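Local atomic coordinates of heavy metal cation tricomponent efflux pump ZneA(CzcA-like) (PDB entry 4K0J), a protein that probably exports zinc ions from the cell in exchange for protons, as the inner-membrane RND transporter of a tripartite heavy-metal efflux system. Residues C[548-553]-C[981-985]; C[39-43]-C[131-135]; C[542-546]-C[817-821]. All blocks are in the same frame, centred on the assembly; numbering follows the deposited sequence.

How the contacts relate
The three contacts lie at the junction between the transmembrane helices and the periplasmic part of this RND transporter. Contacts 1 and 3 use neighbouring pieces of one connection, the chain from helix 521-536 to strand 554-560: residues 542-546 pack on the start of helix 820-830, and residues 548-553 on the loop before helix 986-997. Their centres are about 18 Å apart. Contact 2, in the loop between strands 36-37 and 46-52, has its centre about 15 Å from that of contact 1 and touches it, with Tyr39 OH 3.5 Å from Glu552 OE2 and 3.8 Å from Leu550 CD2. Contacts 2 and 3 stay about 7 Å apart at their nearest atoms.

Contact 1 (C[548-553]-C[981-985]); sequences PYLDEG and LGSDV
Leu981 lays its two methyl groups along the backbone of residues 551-553. CD2 sits against the carbonyl oxygens of Asp551 and Glu552, 3.3 Å from Asp551 O, while CD1 reaches Gly553 CA at 4.0 Å. With CG anti to the carbonyl carbon (chi1 -61°) and the rest of the chain extended, the isobutyl group is carried against this backbone, where it also meets the CG of Asp551. Asp984 covers the preceding peptide: its CB is 3.6 Å from Leu550 CA, and its OD2 lies 3.4 Å from Asp551 CB. The two carboxylates are not in contact, with Asp551 OD2 and Asp984 OD2 at 4.9 Å. Asp984 OD1 is in a salt bridge with Arg987, while Asp551 has a weak hydrogen bond with Tyr618 and a long, weak ion pair with Lys627.

In the RND fold this is where the chain leading from helix 521-536 passes toward the periplasmic strand 554-560, and it rests here on the short loop that leads into helix 986-997. Pro548 CG and Leu550 CD1 both pack against Asp984 O. Beyond it Leu550 and Val985 run side by side, pointing the same way, with Leu550 CD1 4.1 Å from Val985 CB. The Glu552 carboxylate bonds to Met652 N and, weakly, to Ile653 N.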
loop_
_atom_site.group_PDB
_atom_site.type_symbol
_atom_site.label_atom_id
_atom_site.label_comp_id
_atom_site.label_asym_id
_atom_site.label_seq_id
_atom_site.Cartn_x
_atom_site.Cartn_y
_atom_site.Cartn_z
ATOM N N PRO C 548 -23.935 22.372 17.165
ATOM C CA PRO C 548 -24.444 23.706 16.828
ATOM C C PRO C 548 -24.243 24.044 15.353
ATOM O O PRO C 548 -23.559 23.307 14.639
ATOM C CB PRO C 548 -23.613 24.641 17.719
ATOM C CG PRO C 548 -22.438 23.836 18.157
ATOM C CD PRO C 548 -22.910 22.423 18.220
ATOM N N TYR C 549 -24.833 25.155 14.918
ATOM C CA TYR C 549 -24.880 25.540 13.507
ATOM C C TYR C 549 -23.531 25.504 12.783
ATOM O O TYR C 549 -23.477 25.181 11.593
ATOM C CB TYR C 549 -25.518 26.923 13.365
ATOM C CG TYR C 549 -25.442 27.508 11.973
ATOM C CD1 TYR C 549 -26.280 27.056 10.960
ATOM C CD2 TYR C 549 -24.540 28.522 11.676
ATOM C CE1 TYR C 549 -26.215 27.593 9.688
ATOM C CE2 TYR C 549 -24.470 29.065 10.410
ATOM C CZ TYR C 549 -25.306 28.597 9.422
ATOM O OH TYR C 549 -25.224 29.148 8.167
ATOM N N LEU C 550 -22.455 25.820 13.502
ATOM C CA LEU C 550 -21.112 25.879 12.919
ATOM C C LEU C 550 -21.055 26.845 11.739
ATOM O O LEU C 550 -21.115 26.431 10.580
ATOM C CB LEU C 550 -20.620 24.488 12.501
ATOM C CG LEU C 550 -19.413 23.934 13.264
ATOM C CD1 LEU C 550 -19.839 23.318 14.596
ATOM C CD2 LEU C 550 -18.642 22.935 12.423
ATOM N N ASP C 551 -20.929 28.133 12.048
ATOM C CA ASP C 551 -21.013 29.185 11.044
ATOM C C ASP C 551 -19.791 29.251 10.127
ATOM O O ASP C 551 -18.665 29.458 10.579
ATOM C CB ASP C 551 -21.224 30.537 11.724
ATOM C CG ASP C 551 -21.906 31.550 10.823
ATOM O OD1 ASP C 551 -21.926 31.348 9.592
ATOM O OD2 ASP C 551 -22.424 32.557 11.348
ATOM N N GLU C 552 -20.026 29.067 8.833
ATOM C CA GLU C 552 -18.984 29.258 7.837
ATOM C C GLU C 552 -19.094 30.688 7.298
ATOM O O GLU C 552 -19.907 31.479 7.778
ATOM C CB GLU C 552 -19.129 28.229 6.713
ATOM C CG GLU C 552 -19.317 26.798 7.209
ATOM C CD GLU C 552 -19.513 25.789 6.081
ATOM O OE1 GLU C 552 -19.557 26.191 4.897
ATOM O OE2 GLU C 552 -19.624 24.586 6.388
ATOM N N GLY C 553 -18.283 31.024 6.303
ATOM C CA GLY C 553 -18.295 32.370 5.764
ATOM C C GLY C 553 -19.551 32.736 4.990
ATOM O O GLY C 553 -19.858 33.918 4.819
ATOM N N LEU C 981 -16.346 33.850 13.468
ATOM C CA LEU C 981 -16.326 32.504 12.910
ATOM C C LEU C 981 -15.305 31.646 13.644
ATOM O O LEU C 981 -14.124 31.985 13.685
ATOM C CB LEU C 981 -15.971 32.550 11.423
ATOM C CG LEU C 981 -16.895 33.326 10.488
ATOM C CD1 LEU C 981 -16.291 33.391 9.100
ATOM C CD2 LEU C 981 -18.280 32.691 10.444
ATOM N N GLY C 982 -15.760 30.536 14.219
ATOM C CA GLY C 982 -14.861 29.612 14.888
ATOM C C GLY C 982 -15.187 29.423 16.353
ATOM O O GLY C 982 -14.533 28.651 17.054
ATOM N N SER C 983 -16.205 30.136 16.816
ATOM C CA SER C 983 -16.650 30.026 18.194
ATOM C C SER C 983 -17.945 29.238 18.251
ATOM O O SER C 983 -18.604 29.182 19.285
ATOM C CB SER C 983 -16.870 31.414 18.788
ATOM O OG SER C 983 -17.877 32.114 18.077
ATOM N N ASP C 984 -18.306 28.629 17.128
ATOM C CA ASP C 984 -19.580 27.932 17.014
ATOM C C ASP C 984 -19.481 26.466 17.420
ATOM O O ASP C 984 -20.202 25.623 16.897
ATOM C CB ASP C 984 -20.125 28.043 15.588
ATOM C CG ASP C 984 -20.587 29.444 15.245
ATOM O OD1 ASP C 984 -21.792 29.724 15.413
ATOM O OD2 ASP C 984 -19.752 30.264 14.804
ATOM N N VAL C 985 -18.587 26.162 18.351
ATOM C CA VAL C 985 -18.463 24.804 18.861
ATOM C C VAL C 985 -17.833 24.835 20.243
ATOM O O VAL C 985 -17.875 23.853 20.980
ATOM C CB VAL C 985 -17.612 23.918 17.932
ATOM C CG1 VAL C 985 -16.124 24.167 18.163
ATOM C CG2 VAL C 985 -17.946 22.452 18.148
#

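Contact 2 (C[39-43]-C[131-135]); sequences YPDIA and TSPIG
Ser132, the first residue of a type I beta turn that runs to Gly135, meets the loop 39-43 with both atoms of its side chain. The turn marks a corner between strand 131-132 and strand 135-143, while the facing loop leads from strand 36-37 into strand 46-52; the contact thus joins the approaches to two different sheets, consistent with the boundary between the first two porter subdomains of RND pumps. Starting at the backbone, Ser132 CB lies against the carboxylate of Asp41, 3.4 Å from OD1. Farther out, OG gives its proton to Asp41 OD2 at 3.2 Å, approaching from above the carboxylate plane, 40° out of it. OG also lies beside the methyl group of Ala43 and accepts the backbone N-H of Ile134 in a nearly straight bond of 3.2 Å (173°). This second bond makes an ST turn inside the beta turn, and it depends on OG standing anti to its own N and beside the carbonyl carbon (chi1 167°). One hydroxyl therefore both shapes its own turn and grips the other loop.

Ala43 CB continues the contact onto the proline ring, 3.5 Å from Pro133 CG. Lys459, from helix 455-460, holds the carbonyls of Ile42 and Ala43. At the other end Ile134, which also packs on Val656, pushes its terminal methyl into the bend centred on Asp41, an inverse gamma turn: Ile134 CD1 stops 3.6 Å from Asp41 CA and 3.8 Å from Tyr39 O.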
loop_
_atom_site.group_PDB
_atom_site.type_symbol
_atom_site.label_atom_id
_atom_site.label_comp_id
_atom_site.label_asym_id
_atom_site.label_seq_id
_atom_site.Cartn_x
_atom_site.Cartn_y
_atom_site.Cartn_z
ATOM N N TYR C 39 -11.298 23.975 9.841
ATOM C CA TYR C 39 -12.500 23.176 9.687
ATOM C C TYR C 39 -12.040 21.773 9.355
ATOM O O TYR C 39 -11.775 21.465 8.193
ATOM C CB TYR C 39 -13.366 23.726 8.556
ATOM C CG TYR C 39 -14.813 23.272 8.598
ATOM C CD1 TYR C 39 -15.823 24.157 8.939
ATOM C CD2 TYR C 39 -15.166 21.961 8.296
ATOM C CE1 TYR C 39 -17.138 23.756 8.980
ATOM C CE2 TYR C 39 -16.480 21.550 8.338
ATOM C CZ TYR C 39 -17.466 22.452 8.681
ATOM O OH TYR C 39 -18.788 22.056 8.725
ATOM N N PRO C 40 -11.930 20.919 10.381
ATOM C CA PRO C 40 -11.391 19.559 10.269
ATOM C C PRO C 40 -12.106 18.763 9.189
ATOM O O PRO C 40 -13.300 18.975 8.989
ATOM C CB PRO C 40 -11.693 18.955 11.641
ATOM C CG PRO C 40 -11.798 20.117 12.550
ATOM C CD PRO C 40 -12.402 21.215 11.743
ATOM N N ASP C 41 -11.390 17.874 8.504
ATOM C CA ASP C 41 -12.000 17.042 7.473
ATOM C C ASP C 41 -13.067 16.149 8.097
ATOM O O ASP C 41 -12.809 15.001 8.465
ATOM C CB ASP C 41 -10.949 16.208 6.746
ATOM C CG ASP C 41 -11.417 15.742 5.380
ATOM O OD1 ASP C 41 -10.681 15.966 4.394
ATOM O OD2 ASP C 41 -12.512 15.145 5.293
ATOM N N ILE C 42 -14.266 16.713 8.215
ATOM C CA ILE C 42 -15.415 16.060 8.831
ATOM C C ILE C 42 -15.818 14.821 8.050
ATOM O O ILE C 42 -16.280 13.839 8.624
ATOM C CB ILE C 42 -16.610 17.037 8.895
ATOM C CG1 ILE C 42 -16.265 18.232 9.782
ATOM C CG2 ILE C 42 -17.853 16.356 9.409
ATOM C CD1 ILE C 42 -15.660 17.847 11.114
ATOM N N ALA C 43 -15.612 14.881 6.738
ATOM C CA ALA C 43 -16.024 13.831 5.809
ATOM C C ALA C 43 -15.576 12.430 6.200
ATOM O O ALA C 43 -14.603 12.254 6.936
ATOM C CB ALA C 43 -15.516 14.151 4.421
ATOM N N THR C 131 -10.978 13.820 -3.479
ATOM C CA THR C 131 -11.176 15.028 -2.700
ATOM C C THR C 131 -12.309 14.826 -1.706
ATOM O O THR C 131 -13.188 13.993 -1.916
ATOM C CB THR C 131 -11.499 16.235 -3.612
ATOM O OG1 THR C 131 -11.946 17.336 -2.817
ATOM C CG2 THR C 131 -12.594 15.880 -4.606
ATOM N N SER C 132 -12.268 15.585 -0.618
ATOM C CA SER C 132 -13.327 15.593 0.375
ATOM C C SER C 132 -14.424 16.536 -0.088
ATOM O O SER C 132 -14.160 17.470 -0.850
ATOM C CB SER C 132 -12.768 16.059 1.720
ATOM O OG SER C 132 -13.798 16.361 2.639
ATOM N N PRO C 133 -15.666 16.302 0.368
ATOM C CA PRO C 133 -16.781 17.221 0.114
ATOM C C PRO C 133 -16.522 18.631 0.638
ATOM O O PRO C 133 -17.289 19.543 0.333
ATOM C CB PRO C 133 -17.940 16.582 0.883
ATOM C CG PRO C 133 -17.297 15.625 1.829
ATOM C CD PRO C 133 -16.116 15.107 1.093
ATOM N N ILE C 134 -15.463 18.799 1.424
ATOM C CA ILE C 134 -15.018 20.119 1.856
ATOM C C ILE C 134 -13.684 20.491 1.210
ATOM O O ILE C 134 -12.928 21.299 1.750
ATOM C CB ILE C 134 -14.854 20.192 3.381
ATOM C CG1 ILE C 134 -13.729 19.272 3.850
ATOM C CG2 ILE C 134 -16.156 19.839 4.073
ATOM C CD1 ILE C 134 -13.213 19.617 5.220
ATOM N N GLY C 135 -13.401 19.905 0.052
ATOM C CA GLY C 135 -12.157 20.167 -0.642
ATOM C C GLY C 135 -12.230 21.359 -1.576
ATOM O O GLY C 135 -11.215 21.797 -2.107
#

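Contact 3 (C[542-546]-C[817-821]); sequences IGRDF and RDLST
Asp818 and Asp545 approach each other obliquely, their carboxylate planes turned 62° apart and the nearest oxygens, Asp818 OD1 and Asp545 OD2, separated by 3.9 Å. Two like charges this close would probably disfavour one another. The other oxygen of Asp818 gathers donors, which may partly offset the charge. OD2 receives the hydroxyl proton of Ser820 at 3.0 Å, met nearly in line with the C-O bond, and a weak bond from Thr821 OG1. Across the contact it also takes a weak, bent bond of 3.4 Å from Arg544 N, and it lies beside Gly543 CA.

Ser820 is set with its hydroxyl between backbone N and carbonyl carbon (chi1 72°), a rotation that brings OG back to Asp818 while CB faces residues 542-546. There Ser820 CB meets Arg544 CB at 3.6 Å, and the arginine runs on to helix 848-873, where it touches Gln856. Leu819 crosses the same strip of backbone: its CB is 3.3 Å from Arg544 O, and its CD2 reaches 4.1 Å from Asp545 CA, with Gln852 of helix 848-873 beside it.

The backbones are tied directly by Ser820 N, which donates to Arg544 O at 3.1 Å in the plane of the carbonyl, though with an N-H...O angle of 137°. Leu819 is the N-cap residue of helix 820-830, and the N-H of the next residue, Ser820, is taken up by a loop distant in sequence: a helix N-terminus docked on the chain that leads out of transmembrane helix 521-536 in the RND fold.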
loop_
_atom_site.group_PDB
_atom_site.type_symbol
_atom_site.label_atom_id
_atom_site.label_comp_id
_atom_site.label_asym_id
_atom_site.label_seq_id
_atom_site.Cartn_x
_atom_site.Cartn_y
_atom_site.Cartn_z
ATOM N N ILE C 542 -34.381 19.261 28.622
ATOM C CA ILE C 542 -33.466 19.924 27.696
ATOM C C ILE C 542 -33.591 19.349 26.283
ATOM O O ILE C 542 -33.825 18.152 26.104
ATOM C CB ILE C 542 -31.992 19.843 28.183
ATOM C CG1 ILE C 542 -31.085 20.748 27.344
ATOM C CG2 ILE C 542 -31.480 18.413 28.149
ATOM C CD1 ILE C 542 -31.473 22.206 27.378
ATOM N N GLY C 543 -33.461 20.217 25.284
ATOM C CA GLY C 543 -33.467 19.785 23.899
ATOM C C GLY C 543 -32.156 19.113 23.544
ATOM O O GLY C 543 -31.129 19.377 24.166
ATOM N N ARG C 544 -32.186 18.239 22.543
ATOM C CA ARG C 544 -30.989 17.513 22.134
ATOM C C ARG C 544 -30.712 17.674 20.641
ATOM O O ARG C 544 -31.604 17.496 19.814
ATOM C CB ARG C 544 -31.117 16.031 22.492
ATOM C CG ARG C 544 -31.151 15.750 23.990
ATOM C CD ARG C 544 -31.537 14.307 24.275
ATOM N NE ARG C 544 -30.794 13.367 23.439
ATOM C CZ ARG C 544 -31.051 12.064 23.367
ATOM N NH1 ARG C 544 -32.036 11.537 24.083
ATOM N NH2 ARG C 544 -30.323 11.286 22.577
ATOM N N ASP C 545 -29.471 18.016 20.307
ATOM C CA ASP C 545 -29.047 18.141 18.914
ATOM C C ASP C 545 -27.947 17.133 18.602
ATOM O O ASP C 545 -27.953 16.012 19.114
ATOM C CB ASP C 545 -28.539 19.558 18.626
ATOM C CG ASP C 545 -29.652 20.590 18.613
ATOM O OD1 ASP C 545 -29.416 21.712 18.115
ATOM O OD2 ASP C 545 -30.761 20.279 19.093
ATOM N N PHE C 546 -27.009 17.538 17.750
ATOM C CA PHE C 546 -25.803 16.757 17.503
ATOM C C PHE C 546 -24.590 17.675 17.443
ATOM O O PHE C 546 -23.492 17.300 17.849
ATOM C CB PHE C 546 -25.914 15.948 16.215
ATOM C CG PHE C 546 -24.637 15.264 15.828
ATOM C CD1 PHE C 546 -23.831 15.784 14.832
ATOM C CD2 PHE C 546 -24.229 14.113 16.477
ATOM C CE1 PHE C 546 -22.651 15.164 14.480
ATOM C CE2 PHE C 546 -23.051 13.486 16.125
ATOM C CZ PHE C 546 -22.261 14.013 15.125
ATOM N N ARG C 817 -36.343 24.924 15.270
ATOM C CA ARG C 817 -36.616 24.507 16.641
ATOM C C ARG C 817 -35.564 23.546 17.184
ATOM O O ARG C 817 -34.419 23.929 17.412
ATOM C CB ARG C 817 -38.010 23.877 16.742
ATOM C CG ARG C 817 -38.602 23.893 18.143
ATOM C CD ARG C 817 -40.018 23.331 18.169
ATOM N NE ARG C 817 -40.061 21.895 17.900
ATOM C CZ ARG C 817 -41.127 21.130 18.115
ATOM N NH1 ARG C 817 -41.086 19.833 17.847
ATOM N NH2 ARG C 817 -42.238 21.662 18.603
ATOM N N ASP C 818 -35.961 22.296 17.388
ATOM C CA ASP C 818 -35.115 21.324 18.063
ATOM C C ASP C 818 -34.794 20.172 17.128
ATOM O O ASP C 818 -35.055 20.246 15.928
ATOM C CB ASP C 818 -35.835 20.789 19.301
ATOM C CG ASP C 818 -34.902 20.564 20.473
ATOM O OD1 ASP C 818 -34.111 21.476 20.796
ATOM O OD2 ASP C 818 -34.967 19.472 21.076
ATOM N N LEU C 819 -34.226 19.107 17.681
ATOM C CA LEU C 819 -34.017 17.887 16.916
ATOM C C LEU C 819 -34.669 16.705 17.614
ATOM O O LEU C 819 -35.407 15.949 16.990
ATOM C CB LEU C 819 -32.530 17.619 16.683
ATOM C CG LEU C 819 -32.205 16.333 15.915
ATOM C CD1 LEU C 819 -32.965 16.274 14.604
ATOM C CD2 LEU C 819 -30.712 16.213 15.662
ATOM N N SER C 820 -34.406 16.558 18.909
ATOM C CA SER C 820 -34.945 15.442 19.679
ATOM C C SER C 820 -36.467 15.465 19.707
ATOM O O SER C 820 -37.122 14.543 19.217
ATOM C CB SER C 820 -34.416 15.474 21.112
ATOM O OG SER C 820 -35.009 16.534 21.842
ATOM N N THR C 821 -37.022 16.522 20.289
ATOM C CA THR C 821 -38.468 16.678 20.391
ATOM C C THR C 821 -39.118 16.761 19.011
ATOM O O THR C 821 -40.199 16.204 18.784
ATOM C CB THR C 821 -38.846 17.926 21.223
ATOM O OG1 THR C 821 -38.211 19.086 20.674
ATOM C CG2 THR C 821 -38.403 17.756 22.668
#